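Local coordinates for DNA double-strand break repair nuclease NurA (Sulfolobus solfataricus, PDB 2YGK), which processes DNA ends as a manganese-dependent homodimeric nuclease that works with HerA in double-strand break repair, probably in resecting the 5' strand, at residues Val55-Gly60 against Asp128-Asp133; Lys84-Leu89 against Pro299-Lys304; Leu119-Gly124 against Glu191-Asn196. All coordinates share one frame; numbering follows the deposited sequence.

Interaction 1: residues Val55-Gly60 against Asp128-Asp133. With MN (manganese (II) ion), chain C.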
loop_
_atom_site.group_PDB
_atom_site.type_symbol
_atom_site.label_atom_id
_atom_site.label_comp_id
_atom_site.label_asym_id
_atom_site.label_seq_id
_atom_site.Cartn_x
_atom_site.Cartn_y
_atom_site.Cartn_z
ATOM N N VAL A 55 -29.440 6.719 -4.538
ATOM C CA VAL A 55 -28.915 5.427 -4.121
ATOM C C VAL A 55 -27.406 5.593 -4.111
ATOM O O VAL A 55 -26.804 5.868 -5.146
ATOM C CB VAL A 55 -29.319 4.272 -5.088
ATOM C CG1 VAL A 55 -28.616 2.950 -4.688
ATOM C CG2 VAL A 55 -30.816 4.083 -5.117
ATOM N N ALA A 56 -26.782 5.403 -2.959
ATOM C CA ALA A 56 -25.325 5.459 -2.846
ATOM C C ALA A 56 -24.733 4.045 -2.684
ATOM O O ALA A 56 -25.306 3.205 -2.034
ATOM C CB ALA A 56 -24.929 6.307 -1.674
ATOM N N ILE A 57 -23.571 3.822 -3.282
ATOM C CA ILE A 57 -22.881 2.589 -3.166
ATOM C C ILE A 57 -21.468 2.897 -2.753
ATOM O O ILE A 57 -20.815 3.753 -3.385
ATOM C CB ILE A 57 -22.834 1.807 -4.502
ATOM C CG1 ILE A 57 -24.251 1.359 -4.950
ATOM C CG2 ILE A 57 -21.934 0.543 -4.372
ATOM C CD1 ILE A 57 -24.819 2.173 -6.101
ATOM N N ASP A 58 -21.000 2.193 -1.702
ATOM C CA ASP A 58 -19.582 2.124 -1.389
ATOM C C ASP A 58 -19.144 0.732 -0.996
ATOM O O ASP A 58 -20.002 -0.162 -0.719
ATOM C CB ASP A 58 -19.229 3.084 -0.251
ATOM C CG ASP A 58 -17.788 3.571 -0.334
ATOM O OD1 ASP A 58 -16.955 2.951 -0.989
ATOM O OD2 ASP A 58 -17.491 4.647 0.201
ATOM N N GLY A 59 -17.823 0.559 -0.870
ATOM C CA GLY A 59 -17.271 -0.748 -0.543
ATOM C C GLY A 59 -16.105 -0.720 0.408
ATOM O O GLY A 59 -15.449 0.327 0.585
ATOM N N GLY A 60 -15.857 -1.882 1.020
ATOM C CA GLY A 60 -14.808 -2.054 2.023
ATOM C C GLY A 60 -14.158 -3.390 1.807
ATOM O O GLY A 60 -14.804 -4.300 1.289
ATOM N N ASP A 128 -33.299 8.546 -8.377
ATOM C CA ASP A 128 -33.190 9.514 -9.443
ATOM C C ASP A 128 -31.736 9.672 -9.851
ATOM O O ASP A 128 -31.434 9.975 -11.004
ATOM C CB ASP A 128 -33.736 10.874 -8.984
ATOM C CG ASP A 128 -35.208 10.804 -8.541
ATOM O OD1 ASP A 128 -36.025 10.174 -9.257
ATOM O OD2 ASP A 128 -35.540 11.364 -7.466
ATOM N N TYR A 129 -30.844 9.534 -8.875
ATOM C CA TYR A 129 -29.423 9.558 -9.126
ATOM C C TYR A 129 -28.735 8.412 -8.381
ATOM O O TYR A 129 -29.264 7.874 -7.382
ATOM C CB TYR A 129 -28.829 10.860 -8.629
ATOM C CG TYR A 129 -29.219 12.117 -9.365
ATOM C CD1 TYR A 129 -28.437 12.588 -10.416
ATOM C CD2 TYR A 129 -30.290 12.890 -8.954
ATOM C CE1 TYR A 129 -28.734 13.780 -11.081
ATOM C CE2 TYR A 129 -30.616 14.099 -9.621
ATOM C CZ TYR A 129 -29.824 14.538 -10.690
ATOM O OH TYR A 129 -30.102 15.727 -11.375
ATOM N N ILE A 130 -27.561 8.040 -8.879
ATOM C CA ILE A 130 -26.736 7.028 -8.239
ATOM C C ILE A 130 -25.434 7.686 -7.865
ATOM O O ILE A 130 -24.803 8.307 -8.695
ATOM C CB ILE A 130 -26.437 5.858 -9.184
ATOM C CG1 ILE A 130 -27.728 5.192 -9.628
ATOM C CG2 ILE A 130 -25.558 4.794 -8.496
ATOM C CD1 ILE A 130 -27.469 4.094 -10.597
ATOM N N LEU A 131 -25.046 7.578 -6.606
ATOM C CA LEU A 131 -23.777 8.118 -6.150
ATOM C C LEU A 131 -22.794 6.988 -5.917
ATOM O O LEU A 131 -23.001 6.158 -5.038
ATOM C CB LEU A 131 -23.966 8.874 -4.845
ATOM C CG LEU A 131 -25.126 9.836 -4.832
ATOM C CD1 LEU A 131 -25.160 10.566 -3.497
ATOM C CD2 LEU A 131 -24.957 10.809 -6.024
HETATM N N MSE A 132 -21.727 6.967 -6.703
HETATM C CA MSE A 132 -20.598 6.092 -6.465
HETATM C C MSE A 132 -19.501 6.868 -5.750
HETATM O O MSE A 132 -19.335 8.078 -5.984
HETATM C CB MSE A 132 -19.984 5.596 -7.786
HETATM C CG MSE A 132 -20.969 5.071 -8.822
HETATM SE SE MSE A 132 -21.750 3.371 -8.375
HETATM C CE MSE A 132 -20.159 2.344 -8.056
ATOM N N ASP A 133 -18.718 6.135 -4.951
ATOM C CA ASP A 133 -17.570 6.659 -4.239
ATOM C C ASP A 133 -16.305 6.364 -5.019
ATOM O O ASP A 133 -15.922 5.233 -5.149
ATOM C CB ASP A 133 -17.468 5.998 -2.878
ATOM C CG ASP A 133 -16.261 6.450 -2.108
ATOM O OD1 ASP A 133 -16.097 7.647 -1.926
ATOM O OD2 ASP A 133 -15.475 5.622 -1.663
HETATM MN MN MN C . -14.635 3.280 -1.516
#
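Asp58 and Asp133 form a two-carboxylate manganese site at the meeting of parallel strands 55-60 and 129-133, the two adjacent inner strands that bring the acidic residues together in RNase H-like nuclease folds. Asp58 OD1 binds the manganese ion at 2.4 Å and Asp133 OD2 binds it at 2.5 Å. Both aspartates place CG anti to the backbone N (chi1 -152° for Asp58 and 177° for Asp133), which sends the two side chains to the same ion from neighbouring strands. Each gives one oxygen to the metal, and the carboxylate planes stand 53° apart, well away from flat stacking. Behind the site the strands are zipped by a parallel ladder: Val55 N donates to Tyr129 O, Leu131 N returns to Val55 O at 2.9 Å, and Ile57 N donates to Leu131 O at 3.0 Å. From Ala56 onward the chains spread, the CA atoms separating from 4.5 Å at Ala56 and Leu131 to 5.7 Å at Asp58 and Asp133. Side chains alternate between the two faces. On one, Ile57 CD1 lies 3.6 Å from Ile130 CG2 and also meets the selenium of Met132, a selenomethionine whose bent chain runs alongside Ile57; helix 104-123 covers this face through Ala120. On the other, Ala56 CB rests near Leu131 CB beneath Pro301 and Leu302 of helix 300-309. Asp58 itself touches Ala305 and His306 of that helix. Asp58 OD2 and Asp133 OD2, both acceptors, approach to 2.9 Å with no hydrogen bond between them. Such crowding of carboxylate oxygens is likely to be unfavourable without a cation, so the manganese ion probably both draws the pair together and pays for their closeness.

Interaction 2: residues Lys84-Leu89 against Pro299-Lys304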
loop_
_atom_site.group_PDB
_atom_site.type_symbol
_atom_site.label_atom_id
_atom_site.label_comp_id
_atom_site.label_asym_id
_atom_site.label_seq_id
_atom_site.Cartn_x
_atom_site.Cartn_y
_atom_site.Cartn_z
ATOM N N LYS A 84 -36.584 12.531 3.600
ATOM C CA LYS A 84 -37.309 11.834 4.665
ATOM C C LYS A 84 -36.409 10.857 5.414
ATOM O O LYS A 84 -36.594 10.633 6.602
ATOM C CB LYS A 84 -38.485 11.021 4.115
ATOM C CG LYS A 84 -39.493 11.784 3.320
ATOM C CD LYS A 84 -40.618 10.858 2.830
ATOM C CE LYS A 84 -42.009 11.504 3.055
ATOM N NZ LYS A 84 -43.139 10.636 2.600
ATOM N N GLY A 85 -35.466 10.240 4.722
ATOM C CA GLY A 85 -34.590 9.319 5.404
ATOM C C GLY A 85 -33.605 8.594 4.553
ATOM O O GLY A 85 -33.585 8.743 3.349
ATOM N N VAL A 86 -32.770 7.817 5.231
ATOM C CA VAL A 86 -31.804 6.925 4.598
ATOM C C VAL A 86 -32.019 5.532 5.142
ATOM O O VAL A 86 -32.227 5.376 6.337
ATOM C CB VAL A 86 -30.329 7.379 4.855
ATOM C CG1 VAL A 86 -30.022 8.603 4.064
ATOM C CG2 VAL A 86 -30.096 7.693 6.297
ATOM N N LYS A 87 -32.012 4.528 4.269
ATOM C CA LYS A 87 -31.967 3.117 4.703
ATOM C C LYS A 87 -31.174 2.280 3.722
ATOM O O LYS A 87 -31.183 2.562 2.529
ATOM C CB LYS A 87 -33.372 2.515 4.854
ATOM C CG LYS A 87 -33.987 1.965 3.569
ATOM C CD LYS A 87 -35.434 1.529 3.728
ATOM C CE LYS A 87 -36.169 1.547 2.364
ATOM N NZ LYS A 87 -37.301 0.553 2.281
ATOM N N THR A 88 -30.512 1.233 4.231
ATOM C CA THR A 88 -29.769 0.268 3.393
ATOM C C THR A 88 -30.721 -0.562 2.551
ATOM O O THR A 88 -31.791 -0.924 3.001
ATOM C CB THR A 88 -28.919 -0.709 4.212
ATOM O OG1 THR A 88 -29.724 -1.240 5.251
ATOM C CG2 THR A 88 -27.752 -0.023 4.841
ATOM N N LEU A 89 -30.299 -0.835 1.324
ATOM C CA LEU A 89 -31.079 -1.576 0.379
ATOM C C LEU A 89 -30.538 -2.975 0.305
ATOM O O LEU A 89 -31.188 -3.893 0.720
ATOM C CB LEU A 89 -30.998 -0.917 -0.994
ATOM C CG LEU A 89 -32.099 0.054 -1.400
ATOM C CD1 LEU A 89 -31.590 0.811 -2.593
ATOM C CD2 LEU A 89 -33.397 -0.699 -1.700
ATOM N N PRO A 299 -22.498 14.059 0.881
ATOM C CA PRO A 299 -23.804 13.358 0.865
ATOM C C PRO A 299 -23.859 12.254 1.882
ATOM O O PRO A 299 -23.045 11.352 1.825
ATOM C CB PRO A 299 -23.929 12.805 -0.576
ATOM C CG PRO A 299 -22.922 13.571 -1.352
ATOM C CD PRO A 299 -21.772 13.846 -0.383
ATOM N N PHE A 300 -24.827 12.335 2.803
ATOM C CA PHE A 300 -24.934 11.367 3.859
ATOM C C PHE A 300 -25.082 9.939 3.357
ATOM O O PHE A 300 -24.484 9.049 3.931
ATOM C CB PHE A 300 -26.045 11.688 4.858
ATOM C CG PHE A 300 -25.995 10.798 6.067
ATOM C CD1 PHE A 300 -24.906 10.837 6.908
ATOM C CD2 PHE A 300 -26.965 9.850 6.300
ATOM C CE1 PHE A 300 -24.813 9.999 7.977
ATOM C CE2 PHE A 300 -26.897 9.015 7.396
ATOM C CZ PHE A 300 -25.819 9.081 8.230
ATOM N N PRO A 301 -25.884 9.701 2.303
ATOM C CA PRO A 301 -26.003 8.349 1.785
ATOM C C PRO A 301 -24.662 7.655 1.532
ATOM O O PRO A 301 -24.501 6.476 1.839
ATOM C CB PRO A 301 -26.760 8.586 0.478
ATOM C CG PRO A 301 -27.738 9.626 0.859
ATOM C CD PRO A 301 -26.908 10.577 1.697
ATOM N N LEU A 302 -23.698 8.377 0.978
ATOM C CA LEU A 302 -22.384 7.814 0.823
ATOM C C LEU A 302 -21.698 7.613 2.170
ATOM O O LEU A 302 -21.206 6.534 2.468
ATOM C CB LEU A 302 -21.526 8.721 -0.033
ATOM C CG LEU A 302 -21.726 8.481 -1.513
ATOM C CD1 LEU A 302 -20.844 9.422 -2.306
ATOM C CD2 LEU A 302 -21.386 7.044 -1.839
ATOM N N LEU A 303 -21.622 8.651 2.985
ATOM C CA LEU A 303 -20.971 8.497 4.283
ATOM C C LEU A 303 -21.479 7.260 5.018
ATOM O O LEU A 303 -20.716 6.579 5.677
ATOM C CB LEU A 303 -21.146 9.743 5.144
ATOM C CG LEU A 303 -20.488 9.673 6.531
ATOM C CD1 LEU A 303 -19.013 9.299 6.424
ATOM C CD2 LEU A 303 -20.658 10.995 7.339
ATOM N N LYS A 304 -22.758 6.971 4.883
ATOM C CA LYS A 304 -23.374 5.870 5.586
ATOM C C LYS A 304 -22.945 4.595 4.951
ATOM O O LYS A 304 -22.541 3.666 5.638
ATOM C CB LYS A 304 -24.908 5.940 5.547
ATOM C CG LYS A 304 -25.562 4.793 6.320
ATOM C CD LYS A 304 -27.053 4.624 5.918
ATOM C CE LYS A 304 -27.666 3.312 6.492
ATOM N NZ LYS A 304 -27.225 2.933 7.850
#
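The Phe300 ring meets Val86 edge-on: Val86 CG1 lies in the ring plane, 4.0 Å from Phe300 CD2, and Val86 CG2 sits near that plane, 3.6 Å from Phe300 CE2. One face of the ring carries Lys304 CB, 4.1 Å above the plane and displaced toward the rim, a residue one helical turn further on. The two methyls of Val86 thus line up along the CD2-CE2 edge, and the valine and phenylalanine side chains cross at about a right angle. Val86 CG1 also reaches the Pro301 ring, 4.1 Å from its CG, so a single valine touches two consecutive residues of the helix. Further along the strand, Thr88 CG2 packs across the aliphatic part of Lys304, 3.7 Å from its CE. The lysine chain is extended as far as CE and then turns at chi4 (38°), where its NZ forms a salt bridge with Asp308 in the next turn. No hydrogen bond joins the two segments; the contact is apolar. The helix is set by Pro299 at its N-cap, whose carbonyl oxygen accepts Leu303 N, while Lys304 N bonds Phe300 O at 2.9 Å. Pro301, in the first turn, costs the helix no backbone bond, since that position has no acceptor preceding it within the helix. The 85-89 and 300-304 axes approach to 9.3 Å at 41°, the layering of a helix over a sheet: helix 300-309 covers one face of the central sheet of the RNase H-like fold and reaches out to its edge strand, 85-98.

Interaction 3: residues Leu119-Gly124 against Glu191-Asn196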
loop_
_atom_site.group_PDB
_atom_site.type_symbol
_atom_site.label_atom_id
_atom_site.label_comp_id
_atom_site.label_asym_id
_atom_site.label_seq_id
_atom_site.Cartn_x
_atom_site.Cartn_y
_atom_site.Cartn_z
ATOM N N LEU A 119 -23.906 -3.803 -7.536
ATOM C CA LEU A 119 -25.044 -3.274 -6.770
ATOM C C LEU A 119 -25.595 -2.007 -7.435
ATOM O O LEU A 119 -26.783 -1.681 -7.320
ATOM C CB LEU A 119 -24.655 -2.978 -5.315
ATOM C CG LEU A 119 -24.382 -4.191 -4.424
ATOM C CD1 LEU A 119 -23.895 -3.819 -3.043
ATOM C CD2 LEU A 119 -25.648 -4.966 -4.290
ATOM N N ALA A 120 -24.749 -1.287 -8.146
ATOM C CA ALA A 120 -25.242 -0.141 -8.903
ATOM C C ALA A 120 -26.244 -0.631 -9.963
ATOM O O ALA A 120 -27.238 0.044 -10.265
ATOM C CB ALA A 120 -24.081 0.617 -9.542
ATOM N N LEU A 121 -26.009 -1.806 -10.532
ATOM C CA LEU A 121 -26.962 -2.360 -11.476
ATOM C C LEU A 121 -28.140 -2.948 -10.745
ATOM O O LEU A 121 -29.273 -2.818 -11.197
ATOM C CB LEU A 121 -26.341 -3.430 -12.338
ATOM C CG LEU A 121 -25.358 -2.887 -13.355
ATOM C CD1 LEU A 121 -24.462 -4.033 -13.797
ATOM C CD2 LEU A 121 -26.054 -2.241 -14.566
ATOM N N ARG A 122 -27.906 -3.596 -9.622
ATOM C CA ARG A 122 -29.031 -4.099 -8.872
ATOM C C ARG A 122 -30.017 -2.975 -8.509
ATOM O O ARG A 122 -31.155 -3.023 -8.907
ATOM C CB ARG A 122 -28.583 -4.851 -7.624
ATOM C CG ARG A 122 -29.667 -5.744 -7.048
ATOM C CD ARG A 122 -29.135 -6.658 -5.960
ATOM N NE ARG A 122 -30.158 -6.902 -4.946
ATOM C CZ ARG A 122 -29.953 -7.494 -3.769
ATOM N NH1 ARG A 122 -28.738 -7.928 -3.417
ATOM N NH2 ARG A 122 -30.980 -7.637 -2.929
ATOM N N ASP A 123 -29.583 -1.963 -7.775
ATOM C CA ASP A 123 -30.532 -1.066 -7.123
ATOM C C ASP A 123 -30.533 0.314 -7.706
ATOM O O ASP A 123 -31.230 1.183 -7.200
ATOM C CB ASP A 123 -30.239 -0.952 -5.618
ATOM C CG ASP A 123 -30.190 -2.313 -4.912
ATOM O OD1 ASP A 123 -31.118 -3.143 -5.082
ATOM O OD2 ASP A 123 -29.227 -2.538 -4.162
ATOM N N GLY A 124 -29.779 0.524 -8.774
ATOM C CA GLY A 124 -29.664 1.868 -9.353
ATOM C C GLY A 124 -30.978 2.491 -9.782
ATOM O O GLY A 124 -31.225 3.669 -9.565
ATOM N N GLU A 191 -24.639 2.843 -19.879
ATOM C CA GLU A 191 -25.716 2.747 -20.865
ATOM C C GLU A 191 -27.131 2.681 -20.265
ATOM O O GLU A 191 -28.062 3.148 -20.885
ATOM C CB GLU A 191 -25.480 1.619 -21.869
ATOM C CG GLU A 191 -25.599 0.229 -21.307
ATOM C CD GLU A 191 -25.495 -0.834 -22.383
ATOM O OE1 GLU A 191 -26.069 -0.623 -23.481
ATOM O OE2 GLU A 191 -24.840 -1.869 -22.123
ATOM N N GLU A 192 -27.289 2.134 -19.070
ATOM C CA GLU A 192 -28.601 2.052 -18.449
ATOM C C GLU A 192 -28.929 3.372 -17.714
ATOM O O GLU A 192 -30.108 3.766 -17.580
ATOM C CB GLU A 192 -28.656 0.836 -17.498
ATOM C CG GLU A 192 -29.845 0.824 -16.514
ATOM C CD GLU A 192 -30.062 -0.522 -15.797
ATOM O OE1 GLU A 192 -29.262 -1.480 -15.981
ATOM O OE2 GLU A 192 -31.070 -0.621 -15.054
ATOM N N TYR A 193 -27.909 4.073 -17.240
ATOM C CA TYR A 193 -28.168 5.212 -16.388
ATOM C C TYR A 193 -27.536 6.506 -16.848
ATOM O O TYR A 193 -27.551 7.468 -16.092
ATOM C CB TYR A 193 -27.700 4.915 -14.984
ATOM C CG TYR A 193 -28.333 3.720 -14.342
ATOM C CD1 TYR A 193 -29.641 3.769 -13.886
ATOM C CD2 TYR A 193 -27.609 2.549 -14.141
ATOM C CE1 TYR A 193 -30.239 2.669 -13.254
ATOM C CE2 TYR A 193 -28.195 1.442 -13.507
ATOM C CZ TYR A 193 -29.517 1.520 -13.069
ATOM O OH TYR A 193 -30.099 0.442 -12.448
ATOM N N ASP A 194 -27.006 6.538 -18.075
ATOM C CA ASP A 194 -26.666 7.809 -18.779
ATOM C C ASP A 194 -26.084 8.837 -17.787
ATOM O O ASP A 194 -25.201 8.484 -17.013
ATOM C CB ASP A 194 -27.880 8.395 -19.544
ATOM C CG ASP A 194 -28.184 7.664 -20.905
ATOM O OD1 ASP A 194 -27.842 6.457 -21.046
ATOM O OD2 ASP A 194 -28.774 8.333 -21.834
ATOM N N GLY A 195 -26.601 10.066 -17.754
ATOM C CA GLY A 195 -26.071 11.042 -16.807
ATOM C C GLY A 195 -26.560 10.949 -15.369
ATOM O O GLY A 195 -26.272 11.809 -14.593
ATOM N N ASN A 196 -27.309 9.923 -15.007
ATOM C CA ASN A 196 -27.869 9.819 -13.658
ATOM C C ASN A 196 -26.842 9.292 -12.630
ATOM O O ASN A 196 -27.142 9.164 -11.447
ATOM C CB ASN A 196 -29.116 8.913 -13.669
ATOM C CG ASN A 196 -30.265 9.445 -14.587
ATOM O OD1 ASN A 196 -30.397 10.644 -14.851
ATOM N ND2 ASN A 196 -31.104 8.518 -15.048
#
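Gly124 and Tyr193 approach with their CA atoms 7.9 Å apart, and Leu121 and Glu192 do so at 8.4 Å, where the C-terminal parts of two helices pass each other. Residues 119-123 are helical, with Asp123 N bonded to Leu119 O. In the partner, Asp194 leaves helical geometry with a positive phi (39°), and Asn196 N folds back to Tyr193 O at 2.7 Å. The contact rests on the Tyr193 ring. Its CG is anti to the carbonyl carbon (chi1 -59°), which turns the ring outward from its own helix so that its phenol end abuts the backbone of the other segment. Tyr193 OH lies 3.4 Å from Gly124 CA, and Tyr193 CE1 is 3.6 Å from Gly124 C. The missing side chain at Gly124 is essential to this fit, because a CB there would run into both Tyr193 CZ and Ala120 O. Glu192 CG sits over the centre of the tyrosine ring, 3.4 Å above its plane, laying the first part of the glutamate chain over one face. Beyond, that chain extends until OE1 reaches Leu121 CD2 at 3.6 Å, and the same methyl approaches Tyr193 CE2 more loosely. Replacing Tyr193 by an alanine would probably open a gap beside Gly124 and Ala120 and leave the Glu192 chain without the ring it lies on. Helices 104-123 and 171-193 lie together on one side of the central sheet: Ala120 and Leu121 also pack on Ile189, Ala120 touches Met132, and Tyr193 reaches Ile130 of strand 129-133. On the far flank, Asp123 bonds the hydroxyls of Ser78 and Ser90, linking the helix to strands 70-82 and 85-98.

From the N terminus, strand 54-65 leads through the hairpin strands 70-82 and 85-98 to helix 104-123, and strand 129-133 then returns beside the first strand, where interaction 1 closes its loop. Interaction 3 starts within that loop and closes after it, at the end of helix 171-193, so the two cross. Interaction 2 opens earlier than interaction 3 and closes long after it, at residues 299-304, thereby enclosing interaction 3 and crossing interaction 1. In space, interaction 1 is the middle layer: Leu302 packs on its backbone from one side, while Ala120, Asp123 and Gly124 press from the other. Sheet, helical pair and late helix are thus joined.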